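Local atomic coordinates of conserved protein (Methanosarcina mazei, PDB entry 2NR4), a protein that binds flavin mononucleotide and belongs to the DUF447 family, although its biological role is not known. Residues A[180-183]-A[184-187]. Residues are numbered along the deposited sequence; the frame is centred on the assembly and turned at random.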
ATOM      1  N   LYS A 180     -15.520  11.291 -17.513  1.00 50.38           N
ATOM      2  CA  LYS A 180     -15.283  11.401 -16.075  1.00 49.32           C
ATOM      3  C   LYS A 180     -14.077  10.561 -15.637  1.00 47.89           C
ATOM      4  O   LYS A 180     -13.317  10.951 -14.754  1.00 47.93           O
ATOM      5  CB  LYS A 180     -16.538  10.885 -15.361  1.00 49.75           C
ATOM      6  CG  LYS A 180     -16.532  10.866 -13.834  1.00 49.88           C
ATOM      7  CD  LYS A 180     -17.651   9.945 -13.318  1.00 49.96           C
ATOM      8  CE  LYS A 180     -18.987  10.117 -14.090  1.00 51.92           C
ATOM      9  NZ  LYS A 180     -19.837  11.264 -13.624  1.00 51.13           N
ATOM     10  N   TYR A 181     -13.930   9.404 -16.272  1.00 45.60           N
ATOM     11  CA  TYR A 181     -12.914   8.420 -15.910  1.00 43.97           C
ATOM     12  C   TYR A 181     -11.517   8.748 -16.473  1.00 44.04           C
ATOM     13  O   TYR A 181     -10.516   8.527 -15.792  1.00 43.21           O
ATOM     14  CB  TYR A 181     -13.383   7.008 -16.289  1.00 41.75           C
ATOM     15  CG  TYR A 181     -14.543   6.531 -15.431  1.00 40.22           C
ATOM     16  CD1 TYR A 181     -14.374   6.271 -14.065  1.00 38.25           C
ATOM     17  CD2 TYR A 181     -15.822   6.353 -15.980  1.00 38.78           C
ATOM     18  CE1 TYR A 181     -15.437   5.834 -13.258  1.00 38.89           C
ATOM     19  CE2 TYR A 181     -16.894   5.920 -15.185  1.00 37.83           C
ATOM     20  CZ  TYR A 181     -16.700   5.660 -13.832  1.00 38.78           C
ATOM     21  OH  TYR A 181     -17.763   5.219 -13.066  1.00 38.52           O
ATOM     22  N   LEU A 182     -11.457   9.291 -17.693  1.00 43.95           N
ATOM     23  CA  LEU A 182     -10.188   9.688 -18.302  1.00 44.61           C
ATOM     24  C   LEU A 182      -9.565  10.831 -17.540  1.00 44.74           C
ATOM     25  O   LEU A 182      -8.351  10.915 -17.448  1.00 44.34           O
ATOM     26  CB  LEU A 182     -10.347  10.088 -19.765  1.00 44.96           C
ATOM     27  CG  LEU A 182     -10.740   9.064 -20.828  1.00 46.60           C
ATOM     28  CD1 LEU A 182     -10.389   9.674 -22.187  1.00 47.82           C
ATOM     29  CD2 LEU A 182     -10.010   7.737 -20.639  1.00 46.49           C
ATOM     30  N   GLU A 183     -10.421  11.706 -17.012  1.00 45.38           N
ATOM     31  CA  GLU A 183     -10.027  12.827 -16.175  1.00 45.76           C
ATOM     32  C   GLU A 183      -9.454  12.348 -14.829  1.00 44.18           C
ATOM     33  O   GLU A 183      -8.485  12.924 -14.307  1.00 44.00           O
ATOM     34  CB  GLU A 183     -11.252  13.722 -15.946  1.00 46.32           C
ATOM     35  CG  GLU A 183     -10.992  15.059 -15.274  1.00 47.82           C
ATOM     36  CD  GLU A 183     -12.266  15.652 -14.658  1.00 49.15           C
ATOM     37  OE1 GLU A 183     -13.103  14.861 -14.156  1.00 53.47           O
ATOM     38  OE2 GLU A 183     -12.426  16.901 -14.675  1.00 52.73           O
ATOM     39  N   LEU A 184     -10.076  11.324 -14.249  1.00 42.00           N
ATOM     40  CA  LEU A 184      -9.539  10.689 -13.057  1.00 40.32           C
ATOM     41  C   LEU A 184      -8.210   9.979 -13.329  1.00 38.48           C
ATOM     42  O   LEU A 184      -7.298  10.053 -12.518  1.00 37.54           O
ATOM     43  CB  LEU A 184     -10.551   9.716 -12.452  1.00 41.12           C
ATOM     44  CG  LEU A 184     -11.537  10.349 -11.464  1.00 42.31           C
ATOM     45  CD1 LEU A 184     -12.694   9.388 -11.167  1.00 43.47           C
ATOM     46  CD2 LEU A 184     -10.822  10.753 -10.176  1.00 44.19           C
ATOM     47  N   ILE A 185      -8.094   9.317 -14.473  1.00 36.86           N
ATOM     48  CA  ILE A 185      -6.853   8.626 -14.825  1.00 35.90           C
ATOM     49  C   ILE A 185      -5.716   9.635 -14.973  1.00 36.74           C
ATOM     50  O   ILE A 185      -4.599   9.371 -14.562  1.00 36.57           O
ATOM     51  CB  ILE A 185      -7.021   7.733 -16.074  1.00 35.65           C
ATOM     52  CG1 ILE A 185      -8.010   6.619 -15.767  1.00 32.65           C
ATOM     53  CG2 ILE A 185      -5.682   7.145 -16.585  1.00 34.69           C
ATOM     54  CD1 ILE A 185      -8.462   5.894 -16.997  1.00 33.73           C
ATOM     55  N   ARG A 186      -6.014  10.811 -15.528  1.00 36.96           N
ATOM     56  CA  ARG A 186      -4.976  11.843 -15.676  1.00 37.37           C
ATOM     57  C   ARG A 186      -4.471  12.351 -14.331  1.00 35.99           C
ATOM     58  O   ARG A 186      -3.269  12.579 -14.169  1.00 36.54           O
ATOM     59  CB  ARG A 186      -5.468  13.023 -16.538  1.00 38.19           C
ATOM     60  CG  ARG A 186      -6.239  12.619 -17.752  1.00 43.15           C
ATOM     61  CD  ARG A 186      -5.428  11.787 -18.722  1.00 49.62           C
ATOM     62  NE  ARG A 186      -6.210  11.388 -19.902  1.00 56.06           N
ATOM     63  CZ  ARG A 186      -6.932  12.219 -20.661  1.00 56.79           C
ATOM     64  NH1 ARG A 186      -7.028  13.510 -20.356  1.00 56.54           N
ATOM     65  NH2 ARG A 186      -7.589  11.748 -21.720  1.00 59.65           N
ATOM     66  N   HIS A 187      -5.381  12.531 -13.374  1.00 34.90           N
ATOM     67  CA  HIS A 187      -5.031  12.924 -12.014  1.00 33.47           C
ATOM     68  C   HIS A 187      -4.180  11.840 -11.372  1.00 31.96           C
ATOM     69  O   HIS A 187      -3.161  12.130 -10.742  1.00 30.94           O
ATOM     70  CB  HIS A 187      -6.295  13.219 -11.172  1.00 35.32           C
ATOM     71  CG  HIS A 187      -6.070  13.195  -9.682  1.00 37.79           C
ATOM     72  ND1 HIS A 187      -5.477  14.236  -8.997  1.00 40.46           N
ATOM     73  CD2 HIS A 187      -6.372  12.263  -8.748  1.00 39.79           C
ATOM     74  CE1 HIS A 187      -5.402  13.936  -7.714  1.00 39.61           C
ATOM     75  NE2 HIS A 187      -5.942  12.741  -7.536  1.00 41.05           N
TER
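L182 and R186 lie side by side, one helical turn apart, and point the same way. The R186 chain bends at chi2 (-62°). This turns it back along the helix, and its NH2 ends 3.5 Å from CD1 of L182. The same NH2 is 3.8 Å from L182 CB, so the leucine CB and CD1 both lie beside the NH2 end of the guanidinium. The L182 carbonyl lies over one face of that group, offset toward its rim, but its oxygen is modelled too close to R186 CG, so this detail is doubtful. CD2 of L182 makes a loose apolar contact with CD1 of I185, at 4.4 Å. I185 CG1 is anti to its own carbonyl carbon (chi1 -64°), which lays the branch against the Y181 carbonyl. All this is i to i+3 and i to i+4 packing within helix 179-195, one of three helices that follow the FMN-binding barrel in sequence. I185 N donates to Y181 O at 2.9 Å, and H187 N to E183 O at 3.3 Å. Y181 and L182 pack on helix 158-176, where both touch Y173. I185, the buried member of the group, touches M204 and Y208 of helix 198-210, and R186 also touches Y208.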